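PDB 2B34: MAR1 Ribonuclease, which probably acts as a hydrolase of the isochorismatase family, possibly a ribonuclease. Local coordinates for residues R42-A47 with P69-G74; Q117-L122 with L127-V132; S28-F33 with V107-H112. One frame throughout, in Å; residues are numbered along the deposited sequence.

Interaction 1. Residues R42-A47 with P69-G74; sequences RLIDAA and PTLKEG
Ile44 spans about one turn of the facing helix, its two branches parting at CB to meet Leu71 and Gly74. The CD1 end of the longer branch lies against the leucine, 3.8 Å from Leu71 CD2 and equally near Leu71 CB, and the two side chains meet at about a right angle. The shorter branch does the other half of the work. With CG2 anti to the backbone N, since chi1 is -78° when measured to CG1, the methyl is carried to Gly74, where Ile44 CG2 stands 3.3 Å from Gly74 C. This is a close fit of a methyl against a bare peptide group, and a beta-branched residue suits it because both of its arms find a partner.

Glycine suits its own place for a steric reason. A beta carbon on Gly74 would point at the other helix, tight against Ile44 CG2 at 3.3 Å and in collision with Asp45 OD1 at 2.8 Å. In its absence the backbones come together, with the CA atoms of Asp45 and Gly74 5.6 Å apart. Asp45 brushes Gly74 CA with its OD1, but the charge of that carboxylate is met by salt bridges to Arg41 and Arg48. Arg48 also donates a hydrogen bond to Gly74 O, so one guanidinium serves both helices.

The short segments run nearly parallel, their axes 12° apart in direction and 9.0 Å at closest approach. Leu71 packs on the earlier part of helix 33-49, against Ile37 and Ser40, and also touches Leu22. Beneath the contact, Ile44 rests on Leu17 and Val19 of strand 15-20. Leu43 and Ala46, elsewhere on the same helix, meet helix 161-169, so helix 33-49 lies on the sheet with a helical partner along each of these faces.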
ATOM      1  N   ARG A  42      10.632  18.588  17.445  1.00 16.35           N
ATOM      2  CA  ARG A  42       9.872  19.536  16.613  1.00 16.33           C
ATOM      3  C   ARG A  42       8.383  19.541  16.946  1.00 16.48           C
ATOM      4  O   ARG A  42       7.763  20.610  17.023  1.00 16.28           O
ATOM      5  CB  ARG A  42      10.071  19.249  15.121  1.00 16.18           C
ATOM      6  CG  ARG A  42      11.450  19.589  14.612  1.00 16.51           C
ATOM      7  CD  ARG A  42      11.660  19.102  13.189  1.00 16.96           C
ATOM      8  NE  ARG A  42      12.989  19.461  12.694  1.00 16.53           N
ATOM      9  CZ  ARG A  42      13.272  19.730  11.423  1.00 16.05           C
ATOM     10  NH1 ARG A  42      12.320  19.701  10.499  1.00 16.29           N
ATOM     11  NH2 ARG A  42      14.509  20.044  11.079  1.00 16.95           N
ATOM     12  N   LEU A  43       7.815  18.349  17.136  1.00 16.48           N
ATOM     13  CA  LEU A  43       6.404  18.213  17.481  1.00 16.99           C
ATOM     14  C   LEU A  43       6.105  18.686  18.897  1.00 17.32           C
ATOM     15  O   LEU A  43       5.083  19.329  19.135  1.00 17.13           O
ATOM     16  CB  LEU A  43       5.931  16.773  17.279  1.00 16.91           C
ATOM     17  CG  LEU A  43       5.530  16.558  15.819  1.00 17.64           C
ATOM     18  CD1 LEU A  43       6.140  15.302  15.270  1.00 18.00           C
ATOM     19  CD2 LEU A  43       4.014  16.605  15.634  1.00 17.34           C
ATOM     20  N   ILE A  44       7.003  18.356  19.827  1.00 17.43           N
ATOM     21  CA  ILE A  44       6.918  18.838  21.207  1.00 17.73           C
ATOM     22  C   ILE A  44       6.935  20.373  21.264  1.00 17.73           C
ATOM     23  O   ILE A  44       6.124  20.970  21.968  1.00 17.91           O
ATOM     24  CB  ILE A  44       8.029  18.217  22.086  1.00 17.56           C
ATOM     25  CG1 ILE A  44       7.650  16.784  22.474  1.00 17.57           C
ATOM     26  CG2 ILE A  44       8.269  19.051  23.340  1.00 17.85           C
ATOM     27  CD1 ILE A  44       8.819  15.932  22.938  1.00 17.64           C
ATOM     28  N   ASP A  45       7.850  20.992  20.513  1.00 18.04           N
ATOM     29  CA  ASP A  45       7.928  22.451  20.400  1.00 18.20           C
ATOM     30  C   ASP A  45       6.656  23.027  19.784  1.00 18.38           C
ATOM     31  O   ASP A  45       6.130  24.035  20.263  1.00 18.35           O
ATOM     32  CB  ASP A  45       9.124  22.876  19.543  1.00 18.26           C
ATOM     33  CG  ASP A  45      10.463  22.667  20.232  1.00 18.86           C
ATOM     34  OD1 ASP A  45      10.523  22.558  21.477  1.00 19.06           O
ATOM     35  OD2 ASP A  45      11.478  22.622  19.502  1.00 20.17           O
ATOM     36  N   ALA A  46       6.174  22.386  18.718  1.00 18.50           N
ATOM     37  CA  ALA A  46       4.944  22.805  18.050  1.00 18.61           C
ATOM     38  C   ALA A  46       3.746  22.730  18.985  1.00 18.81           C
ATOM     39  O   ALA A  46       2.912  23.634  18.985  1.00 18.81           O
ATOM     40  CB  ALA A  46       4.697  21.976  16.805  1.00 18.63           C
ATOM     41  N   ALA A  47       3.670  21.661  19.780  1.00 18.94           N
ATOM     42  CA  ALA A  47       2.578  21.493  20.744  1.00 19.21           C
ATOM     43  C   ALA A  47       2.597  22.572  21.837  1.00 19.40           C
ATOM     44  O   ALA A  47       1.548  23.102  22.209  1.00 19.37           O
ATOM     45  CB  ALA A  47       2.605  20.097  21.357  1.00 19.06           C
ATOM     46  N   PRO A  69      16.678  13.833  27.648  1.00 18.85           N
ATOM     47  CA  PRO A  69      16.760  15.221  28.124  1.00 18.95           C
ATOM     48  C   PRO A  69      16.257  16.294  27.155  1.00 19.22           C
ATOM     49  O   PRO A  69      15.444  17.131  27.548  1.00 19.31           O
ATOM     50  CB  PRO A  69      18.254  15.392  28.407  1.00 18.90           C
ATOM     51  CG  PRO A  69      18.663  14.041  28.891  1.00 18.67           C
ATOM     52  CD  PRO A  69      17.869  13.060  28.060  1.00 18.78           C
ATOM     53  N   THR A  70      16.724  16.258  25.906  1.00 19.55           N
ATOM     54  CA  THR A  70      16.345  17.254  24.896  1.00 20.08           C
ATOM     55  C   THR A  70      14.830  17.360  24.712  1.00 19.72           C
ATOM     56  O   THR A  70      14.305  18.453  24.518  1.00 19.37           O
ATOM     57  CB  THR A  70      16.994  16.954  23.528  1.00 20.31           C
ATOM     58  OG1 THR A  70      18.374  16.619  23.717  1.00 22.58           O
ATOM     59  CG2 THR A  70      16.905  18.167  22.615  1.00 20.76           C
ATOM     60  N   LEU A  71      14.141  16.223  24.778  1.00 19.55           N
ATOM     61  CA  LEU A  71      12.687  16.198  24.620  1.00 19.75           C
ATOM     62  C   LEU A  71      11.984  16.839  25.813  1.00 19.88           C
ATOM     63  O   LEU A  71      11.020  17.590  25.640  1.00 19.76           O
ATOM     64  CB  LEU A  71      12.182  14.766  24.393  1.00 19.50           C
ATOM     65  CG  LEU A  71      12.707  14.019  23.155  1.00 19.58           C
ATOM     66  CD1 LEU A  71      12.263  12.574  23.173  1.00 18.25           C
ATOM     67  CD2 LEU A  71      12.288  14.687  21.855  1.00 19.74           C
ATOM     68  N   LYS A  72      12.481  16.545  27.013  1.00 19.99           N
ATOM     69  CA  LYS A  72      11.961  17.128  28.252  1.00 20.85           C
ATOM     70  C   LYS A  72      12.147  18.641  28.300  1.00 21.03           C
ATOM     71  O   LYS A  72      11.297  19.350  28.828  1.00 21.21           O
ATOM     72  CB  LYS A  72      12.621  16.482  29.472  1.00 20.65           C
ATOM     73  CG  LYS A  72      12.216  15.038  29.700  1.00 21.16           C
ATOM     74  CD  LYS A  72      12.836  14.467  30.973  1.00 21.93           C
ATOM     75  CE  LYS A  72      12.094  14.935  32.219  1.00 23.46           C
ATOM     76  NZ  LYS A  72      12.631  14.290  33.448  1.00 24.66           N
ATOM     77  N   GLU A  73      13.257  19.121  27.734  1.00 21.62           N
ATOM     78  CA  GLU A  73      13.566  20.554  27.660  1.00 22.34           C
ATOM     79  C   GLU A  73      12.496  21.350  26.916  1.00 21.88           C
ATOM     80  O   GLU A  73      12.249  22.512  27.235  1.00 21.84           O
ATOM     81  CB  GLU A  73      14.910  20.782  26.964  1.00 22.25           C
ATOM     82  CG  GLU A  73      16.137  20.439  27.784  1.00 23.43           C
ATOM     83  CD  GLU A  73      17.431  20.721  27.030  1.00 24.03           C
ATOM     84  OE1 GLU A  73      17.691  21.899  26.686  1.00 26.20           O
ATOM     85  OE2 GLU A  73      18.190  19.761  26.782  1.00 26.72           O
ATOM     86  N   GLY A  74      11.876  20.724  25.919  1.00 21.80           N
ATOM     87  CA  GLY A  74      10.872  21.398  25.095  1.00 21.64           C
ATOM     88  C   GLY A  74       9.435  21.260  25.569  1.00 21.54           C
ATOM     89  O   GLY A  74       8.552  21.976  25.091  1.00 21.63           O
TER

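Interaction 2. Residues Q117-L122 with L127-V132; sequences QTTYDL and LNVHVV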
ATOM      1  N   GLN A 117       0.270  -0.743  19.688  1.00 18.74           N
ATOM      2  CA  GLN A 117      -0.721  -1.055  20.725  1.00 19.00           C
ATOM      3  C   GLN A 117      -1.477   0.189  21.185  1.00 18.76           C
ATOM      4  O   GLN A 117      -2.693   0.139  21.387  1.00 18.85           O
ATOM      5  CB  GLN A 117      -0.083  -1.767  21.925  1.00 19.07           C
ATOM      6  CG  GLN A 117       0.493  -3.162  21.631  1.00 20.96           C
ATOM      7  CD  GLN A 117      -0.502  -4.109  20.975  1.00 22.86           C
ATOM      8  OE1 GLN A 117      -1.690  -4.121  21.306  1.00 24.72           O
ATOM      9  NE2 GLN A 117      -0.016  -4.912  20.040  1.00 22.87           N
ATOM     10  N   THR A 118      -0.759   1.298  21.344  1.00 18.61           N
ATOM     11  CA  THR A 118      -1.392   2.584  21.665  1.00 18.49           C
ATOM     12  C   THR A 118      -2.371   2.968  20.563  1.00 18.33           C
ATOM     13  O   THR A 118      -3.520   3.307  20.844  1.00 18.23           O
ATOM     14  CB  THR A 118      -0.351   3.712  21.885  1.00 18.22           C
ATOM     15  OG1 THR A 118       0.507   3.363  22.974  1.00 18.11           O
ATOM     16  CG2 THR A 118      -1.029   5.044  22.198  1.00 18.40           C
ATOM     17  N   THR A 119      -1.901   2.895  19.316  1.00 18.41           N
ATOM     18  CA  THR A 119      -2.704   3.189  18.122  1.00 18.60           C
ATOM     19  C   THR A 119      -4.024   2.409  18.105  1.00 18.84           C
ATOM     20  O   THR A 119      -5.089   3.001  17.919  1.00 19.16           O
ATOM     21  CB  THR A 119      -1.886   2.924  16.822  1.00 18.48           C
ATOM     22  OG1 THR A 119      -0.832   3.890  16.718  1.00 18.22           O
ATOM     23  CG2 THR A 119      -2.763   3.003  15.575  1.00 18.75           C
ATOM     24  N   TYR A 120      -3.948   1.093  18.310  1.00 18.99           N
ATOM     25  CA  TYR A 120      -5.140   0.238  18.362  1.00 19.28           C
ATOM     26  C   TYR A 120      -6.102   0.637  19.478  1.00 19.53           C
ATOM     27  O   TYR A 120      -7.312   0.737  19.256  1.00 19.51           O
ATOM     28  CB  TYR A 120      -4.758  -1.233  18.554  1.00 19.19           C
ATOM     29  CG  TYR A 120      -4.191  -1.953  17.349  1.00 19.33           C
ATOM     30  CD1 TYR A 120      -4.243  -1.394  16.063  1.00 18.67           C
ATOM     31  CD2 TYR A 120      -3.630  -3.227  17.494  1.00 19.02           C
ATOM     32  CE1 TYR A 120      -3.723  -2.083  14.962  1.00 18.22           C
ATOM     33  CE2 TYR A 120      -3.117  -3.919  16.405  1.00 19.22           C
ATOM     34  CZ  TYR A 120      -3.167  -3.347  15.144  1.00 19.16           C
ATOM     35  OH  TYR A 120      -2.656  -4.051  14.073  1.00 19.62           O
ATOM     36  N   ASP A 121      -5.557   0.848  20.676  1.00 19.75           N
ATOM     37  CA  ASP A 121      -6.345   1.283  21.832  1.00 20.28           C
ATOM     38  C   ASP A 121      -7.033   2.626  21.587  1.00 20.55           C
ATOM     39  O   ASP A 121      -8.197   2.805  21.942  1.00 20.58           O
ATOM     40  CB  ASP A 121      -5.465   1.367  23.084  1.00 20.23           C
ATOM     41  CG  ASP A 121      -5.270   0.024  23.762  1.00 20.59           C
ATOM     42  OD1 ASP A 121      -5.772  -1.005  23.259  1.00 21.69           O
ATOM     43  OD2 ASP A 121      -4.613  -0.003  24.820  1.00 21.61           O
ATOM     44  N   LEU A 122      -6.302   3.563  20.983  1.00 20.99           N
ATOM     45  CA  LEU A 122      -6.845   4.878  20.641  1.00 21.48           C
ATOM     46  C   LEU A 122      -7.972   4.778  19.620  1.00 21.81           C
ATOM     47  O   LEU A 122      -9.019   5.401  19.787  1.00 21.81           O
ATOM     48  CB  LEU A 122      -5.743   5.799  20.113  1.00 21.38           C
ATOM     49  CG  LEU A 122      -4.711   6.343  21.103  1.00 21.74           C
ATOM     50  CD1 LEU A 122      -3.590   7.042  20.355  1.00 21.96           C
ATOM     51  CD2 LEU A 122      -5.359   7.283  22.104  1.00 21.90           C
ATOM     52  N   LEU A 127     -10.998   7.624  18.602  1.00 24.38           N
ATOM     53  CA  LEU A 127     -10.096   8.743  18.339  1.00 24.03           C
ATOM     54  C   LEU A 127      -9.422   8.564  16.985  1.00 23.58           C
ATOM     55  O   LEU A 127      -9.203   7.437  16.542  1.00 23.62           O
ATOM     56  CB  LEU A 127      -9.037   8.839  19.441  1.00 24.19           C
ATOM     57  CG  LEU A 127      -9.485   9.369  20.805  1.00 24.80           C
ATOM     58  CD1 LEU A 127      -8.969   8.490  21.926  1.00 25.93           C
ATOM     59  CD2 LEU A 127      -9.043  10.814  20.998  1.00 25.09           C
ATOM     60  N   ASN A 128      -9.105   9.674  16.324  1.00 22.93           N
ATOM     61  CA  ASN A 128      -8.264   9.630  15.134  1.00 22.29           C
ATOM     62  C   ASN A 128      -6.797   9.648  15.554  1.00 21.60           C
ATOM     63  O   ASN A 128      -6.404  10.427  16.429  1.00 21.34           O
ATOM     64  CB  ASN A 128      -8.561  10.802  14.197  1.00 22.44           C
ATOM     65  CG  ASN A 128     -10.044  10.934  13.855  1.00 23.80           C
ATOM     66  OD1 ASN A 128     -10.615  12.028  13.935  1.00 25.43           O
ATOM     67  ND2 ASN A 128     -10.671   9.828  13.469  1.00 23.44           N
ATOM     68  N   VAL A 129      -5.996   8.777  14.943  1.00 20.81           N
ATOM     69  CA  VAL A 129      -4.570   8.667  15.269  1.00 19.77           C
ATOM     70  C   VAL A 129      -3.714   9.120  14.094  1.00 19.45           C
ATOM     71  O   VAL A 129      -3.796   8.558  12.998  1.00 19.39           O
ATOM     72  CB  VAL A 129      -4.170   7.224  15.682  1.00 19.68           C
ATOM     73  CG1 VAL A 129      -2.704   7.160  16.092  1.00 19.08           C
ATOM     74  CG2 VAL A 129      -5.055   6.724  16.809  1.00 19.33           C
ATOM     75  N   HIS A 130      -2.895  10.140  14.341  1.00 19.00           N
ATOM     76  CA  HIS A 130      -1.946  10.650  13.361  1.00 18.29           C
ATOM     77  C   HIS A 130      -0.537  10.210  13.745  1.00 17.69           C
ATOM     78  O   HIS A 130       0.077  10.758  14.667  1.00 17.40           O
ATOM     79  CB  HIS A 130      -2.065  12.171  13.253  1.00 18.59           C
ATOM     80  CG  HIS A 130      -3.426  12.632  12.821  1.00 19.74           C
ATOM     81  ND1 HIS A 130      -4.562  12.408  13.573  1.00 21.15           N
ATOM     82  CD2 HIS A 130      -3.834  13.290  11.711  1.00 20.34           C
ATOM     83  CE1 HIS A 130      -5.610  12.909  12.944  1.00 20.87           C
ATOM     84  NE2 HIS A 130      -5.194  13.453  11.813  1.00 21.51           N
ATOM     85  N   VAL A 131      -0.054   9.189  13.040  1.00 16.78           N
ATOM     86  CA  VAL A 131       1.253   8.597  13.291  1.00 15.90           C
ATOM     87  C   VAL A 131       2.314   9.360  12.508  1.00 15.39           C
ATOM     88  O   VAL A 131       2.299   9.373  11.273  1.00 15.08           O
ATOM     89  CB  VAL A 131       1.288   7.081  12.916  1.00 15.95           C
ATOM     90  CG1 VAL A 131       2.661   6.482  13.185  1.00 14.97           C
ATOM     91  CG2 VAL A 131       0.215   6.304  13.682  1.00 15.73           C
ATOM     92  N   VAL A 132       3.227   9.997  13.236  1.00 14.99           N
ATOM     93  CA  VAL A 132       4.300  10.778  12.624  1.00 14.67           C
ATOM     94  C   VAL A 132       5.450   9.836  12.283  1.00 14.71           C
ATOM     95  O   VAL A 132       6.285   9.524  13.137  1.00 14.84           O
ATOM     96  CB  VAL A 132       4.790  11.904  13.558  1.00 14.68           C
ATOM     97  CG1 VAL A 132       5.715  12.848  12.812  1.00 13.98           C
ATOM     98  CG2 VAL A 132       3.607  12.666  14.136  1.00 14.20           C
TER
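Leu122 sits across the side chain of Val129 at about a right angle, with Leu122 CB pressed to 3.5 Å from Val129 CG2, tighter than usual for two carbons. Its CD1 touches the same methyl, while CD2 turns to Leu127 CD1, 3.8 Å off. Val129 holds CG1 anti to its backbone N (chi1 -177°), which aims its two methyls at different partners: CG2 meets Leu122, and CG1 comes 3.8 Å from Thr119 OG1. With an alanine here, both gamma methyls would go, which is likely to open a gap beside Leu122 CB and leave Thr119 OG1 without the CG1 methyl it faces. Thr119 tolerates these surroundings because its hydroxyl is hydrogen-bonded to Val115 O in its own helix, so a small polar residue can face aliphatic groups; Val131 CG2 approaches the same oxygen. Near the turn, Leu127 N donates to Leu122 O at 3.2 Å, bent to 153° at the hydrogen and tilted from the carbonyl plane.

The strand runs back roughly antiparallel to the helix (156° between the short segments), completing the beta-alpha-beta unit of strand 103-109, helix 114-124 and strand 128-137. Leu122 also packs on Val104 of the first strand, helix 95-98 touches both leucines, and Met151 of helix 141-154 meets Thr119 and Val131.

Interaction 3. Residues S28-F33 with V107-H112; sequences SNIKYF and VGIEAH
The Phe33 ring meets Ile109 by its rim: Ile109 CD1 lies at the edge, near the ring plane, 4.1 Å from Phe33 CE1, and the two side chains stand at about a right angle. Phe33 owes this reach to a chi1 of -170°, which sets its ring anti to the backbone N and brings the far end of the ring nearer Ile109.

The loop is shaped by a type II beta turn from Ile30 to Phe33, closed by a weak Phe33 N to Ile30 O bond of 3.3 Å, with Tyr32 as N-cap residue of helix 33-49. Ile109 lies on strand 103-109 in the parallel sheet of this alpha/beta fold, so the loop after strand 15-20 packs at the C-terminal end of the strands.

Ile30 supplies the broader surface. Its CG2 abuts Ile109 CG2 at 3.8 Å, its CG1 lies 4.0 Å from Ile109 CD1, and its own CD1 comes up against Ile109 CB. Ile109 tucks CG1 between its backbone N and carbonyl carbon (chi1 48°), so CG2 faces Ile30 while CD1 lies between Ile30 CG1 and Phe33 CE1. Two branched aliphatic chains fit a joint that is apolar on both sides. Ile30 also touches Ser137 of strand 128-137, and Phe26 packs on Ile109. Beyond, His112 is hydrogen-bonded to Ser138 and to Glu162 of a second subunit.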
ATOM      1  N   SER A  28      20.791   3.170  21.606  1.00 21.67           N
ATOM      2  CA  SER A  28      21.664   2.377  20.754  1.00 21.91           C
ATOM      3  C   SER A  28      20.942   1.189  20.107  1.00 21.76           C
ATOM      4  O   SER A  28      21.545   0.435  19.349  1.00 21.89           O
ATOM      5  CB  SER A  28      22.902   1.925  21.537  1.00 21.88           C
ATOM      6  OG  SER A  28      22.633   0.768  22.302  1.00 23.40           O
ATOM      7  N   ASN A  29      19.650   1.042  20.390  1.00 21.50           N
ATOM      8  CA  ASN A  29      18.878  -0.098  19.890  1.00 21.64           C
ATOM      9  C   ASN A  29      17.695   0.289  19.014  1.00 20.86           C
ATOM     10  O   ASN A  29      16.773  -0.498  18.859  1.00 21.61           O
ATOM     11  CB  ASN A  29      18.354  -0.960  21.052  1.00 21.91           C
ATOM     12  CG  ASN A  29      19.399  -1.218  22.112  1.00 23.72           C
ATOM     13  OD1 ASN A  29      19.637  -0.377  22.989  1.00 25.76           O
ATOM     14  ND2 ASN A  29      20.017  -2.389  22.054  1.00 24.62           N
ATOM     15  N   ILE A  30      17.694   1.501  18.473  1.00 19.83           N
ATOM     16  CA  ILE A  30      16.581   1.962  17.637  1.00 18.95           C
ATOM     17  C   ILE A  30      17.134   2.545  16.342  1.00 18.55           C
ATOM     18  O   ILE A  30      17.998   3.420  16.377  1.00 18.77           O
ATOM     19  CB  ILE A  30      15.700   3.040  18.367  1.00 18.73           C
ATOM     20  CG1 ILE A  30      15.045   2.486  19.652  1.00 18.69           C
ATOM     21  CG2 ILE A  30      14.658   3.644  17.422  1.00 18.09           C
ATOM     22  CD1 ILE A  30      13.904   1.469  19.446  1.00 18.71           C
ATOM     23  N   LYS A  31      16.644   2.059  15.204  1.00 18.02           N
ATOM     24  CA  LYS A  31      17.033   2.616  13.904  1.00 17.73           C
ATOM     25  C   LYS A  31      16.662   4.091  13.847  1.00 17.41           C
ATOM     26  O   LYS A  31      15.536   4.461  14.189  1.00 17.40           O
ATOM     27  CB  LYS A  31      16.370   1.853  12.748  1.00 17.71           C
ATOM     28  CG  LYS A  31      16.775   0.385  12.643  1.00 17.56           C
ATOM     29  CD  LYS A  31      18.262   0.224  12.335  1.00 17.58           C
ATOM     30  CE  LYS A  31      18.653  -1.252  12.260  1.00 18.19           C
ATOM     31  NZ  LYS A  31      19.940  -1.436  11.530  1.00 18.96           N
ATOM     32  N   TYR A  32      17.622   4.920  13.439  1.00 16.96           N
ATOM     33  CA  TYR A  32      17.457   6.375  13.342  1.00 16.91           C
ATOM     34  C   TYR A  32      17.027   7.038  14.656  1.00 16.94           C
ATOM     35  O   TYR A  32      16.193   7.948  14.657  1.00 16.96           O
ATOM     36  CB  TYR A  32      16.481   6.755  12.214  1.00 16.84           C
ATOM     37  CG  TYR A  32      16.771   6.105  10.881  1.00 16.72           C
ATOM     38  CD1 TYR A  32      17.708   6.653  10.001  1.00 16.68           C
ATOM     39  CD2 TYR A  32      16.105   4.943  10.495  1.00 16.65           C
ATOM     40  CE1 TYR A  32      17.972   6.055   8.766  1.00 16.31           C
ATOM     41  CE2 TYR A  32      16.362   4.339   9.269  1.00 16.49           C
ATOM     42  CZ  TYR A  32      17.294   4.898   8.411  1.00 16.28           C
ATOM     43  OH  TYR A  32      17.541   4.295   7.198  1.00 16.61           O
ATOM     44  N   PHE A  33      17.598   6.590  15.773  1.00 17.12           N
ATOM     45  CA  PHE A  33      17.252   7.169  17.071  1.00 17.18           C
ATOM     46  C   PHE A  33      17.514   8.690  17.129  1.00 17.19           C
ATOM     47  O   PHE A  33      16.616   9.453  17.488  1.00 17.10           O
ATOM     48  CB  PHE A  33      17.942   6.425  18.224  1.00 17.19           C
ATOM     49  CG  PHE A  33      17.434   6.817  19.585  1.00 17.21           C
ATOM     50  CD1 PHE A  33      16.244   6.284  20.079  1.00 17.56           C
ATOM     51  CD2 PHE A  33      18.139   7.724  20.372  1.00 16.50           C
ATOM     52  CE1 PHE A  33      15.766   6.644  21.343  1.00 16.86           C
ATOM     53  CE2 PHE A  33      17.666   8.093  21.634  1.00 16.79           C
ATOM     54  CZ  PHE A  33      16.479   7.548  22.121  1.00 17.05           C
ATOM     55  N   VAL A 107       4.119  10.141  18.478  1.00 16.84           N
ATOM     56  CA  VAL A 107       5.545   9.955  18.214  1.00 16.94           C
ATOM     57  C   VAL A 107       6.117   8.947  19.212  1.00 17.27           C
ATOM     58  O   VAL A 107       5.520   8.692  20.258  1.00 16.91           O
ATOM     59  CB  VAL A 107       6.352  11.291  18.273  1.00 16.87           C
ATOM     60  CG1 VAL A 107       5.800  12.306  17.281  1.00 16.91           C
ATOM     61  CG2 VAL A 107       6.382  11.879  19.694  1.00 17.02           C
ATOM     62  N   GLY A 108       7.270   8.366  18.890  1.00 17.60           N
ATOM     63  CA  GLY A 108       7.928   7.487  19.844  1.00 18.07           C
ATOM     64  C   GLY A 108       8.251   6.109  19.330  1.00 18.47           C
ATOM     65  O   GLY A 108       8.210   5.861  18.119  1.00 18.67           O
ATOM     66  N   ILE A 109       8.565   5.201  20.252  1.00 18.87           N
ATOM     67  CA  ILE A 109       9.267   3.979  19.867  1.00 19.32           C
ATOM     68  C   ILE A 109       8.716   2.646  20.316  1.00 20.45           C
ATOM     69  O   ILE A 109       7.882   2.565  21.224  1.00 20.23           O
ATOM     70  CB  ILE A 109      10.775   4.023  20.185  1.00 19.38           C
ATOM     71  CG1 ILE A 109      11.012   4.499  21.620  1.00 18.48           C
ATOM     72  CG2 ILE A 109      11.518   4.852  19.125  1.00 18.52           C
ATOM     73  CD1 ILE A 109      12.414   4.313  22.084  1.00 17.09           C
ATOM     74  N   GLU A 110       9.304   1.610  19.719  1.00 21.32           N
ATOM     75  CA  GLU A 110       8.651   0.357  19.411  1.00 21.80           C
ATOM     76  C   GLU A 110       7.402   0.702  18.592  1.00 21.22           C
ATOM     77  O   GLU A 110       6.269   0.686  19.085  1.00 21.05           O
ATOM     78  CB  GLU A 110       8.396  -0.521  20.652  1.00 22.63           C
ATOM     79  CG  GLU A 110       7.759   0.179  21.848  1.00 23.21           C
ATOM     80  CD  GLU A 110       7.720  -0.661  23.093  1.00 23.14           C
ATOM     81  OE1 GLU A 110       8.598  -1.537  23.245  1.00 27.79           O
ATOM     82  OE2 GLU A 110       6.817  -0.434  23.935  1.00 26.34           O
ATOM     83  N   ALA A 111       7.660   1.062  17.334  1.00 20.42           N
ATOM     84  CA  ALA A 111       6.625   1.315  16.338  1.00 19.90           C
ATOM     85  C   ALA A 111       5.646   0.146  16.270  1.00 19.36           C
ATOM     86  O   ALA A 111       4.447   0.343  16.121  1.00 19.02           O
ATOM     87  CB  ALA A 111       7.255   1.558  14.966  1.00 19.74           C
ATOM     88  N   HIS A 112       6.176  -1.066  16.411  1.00 19.20           N
ATOM     89  CA  HIS A 112       5.396  -2.297  16.303  1.00 18.96           C
ATOM     90  C   HIS A 112       4.956  -2.835  17.665  1.00 19.24           C
ATOM     91  O   HIS A 112       4.380  -3.923  17.748  1.00 19.39           O
ATOM     92  CB  HIS A 112       6.223  -3.353  15.572  1.00 18.65           C
ATOM     93  CG  HIS A 112       7.437  -3.790  16.329  1.00 17.56           C
ATOM     94  ND1 HIS A 112       8.463  -2.927  16.654  1.00 16.61           N
ATOM     95  CD2 HIS A 112       7.784  -4.997  16.835  1.00 16.05           C
ATOM     96  CE1 HIS A 112       9.391  -3.587  17.325  1.00 16.49           C
ATOM     97  NE2 HIS A 112       9.002  -4.844  17.448  1.00 15.75           N
TER

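From the N terminus, strand 15-20 leads to the loop 28-33, which opens interaction 3. Before that contact is completed at 107-112, the chain runs through helix 33-49 and on to residues 69-74, so interaction 1 opens and closes wholly within the longer loop. Interaction 2 follows in series, closing a short connection with four residues between its segments; nothing crosses. Interaction 1 joins two helices, interaction 2 a helix to the sheet, and interaction 3 a loop to a strand end. Their segments also meet through residues outside the contacts proper: Leu43, Val107 and Val132 pack on one another, Leu43 CD1 lying 3.5 Å from Val132 CG1.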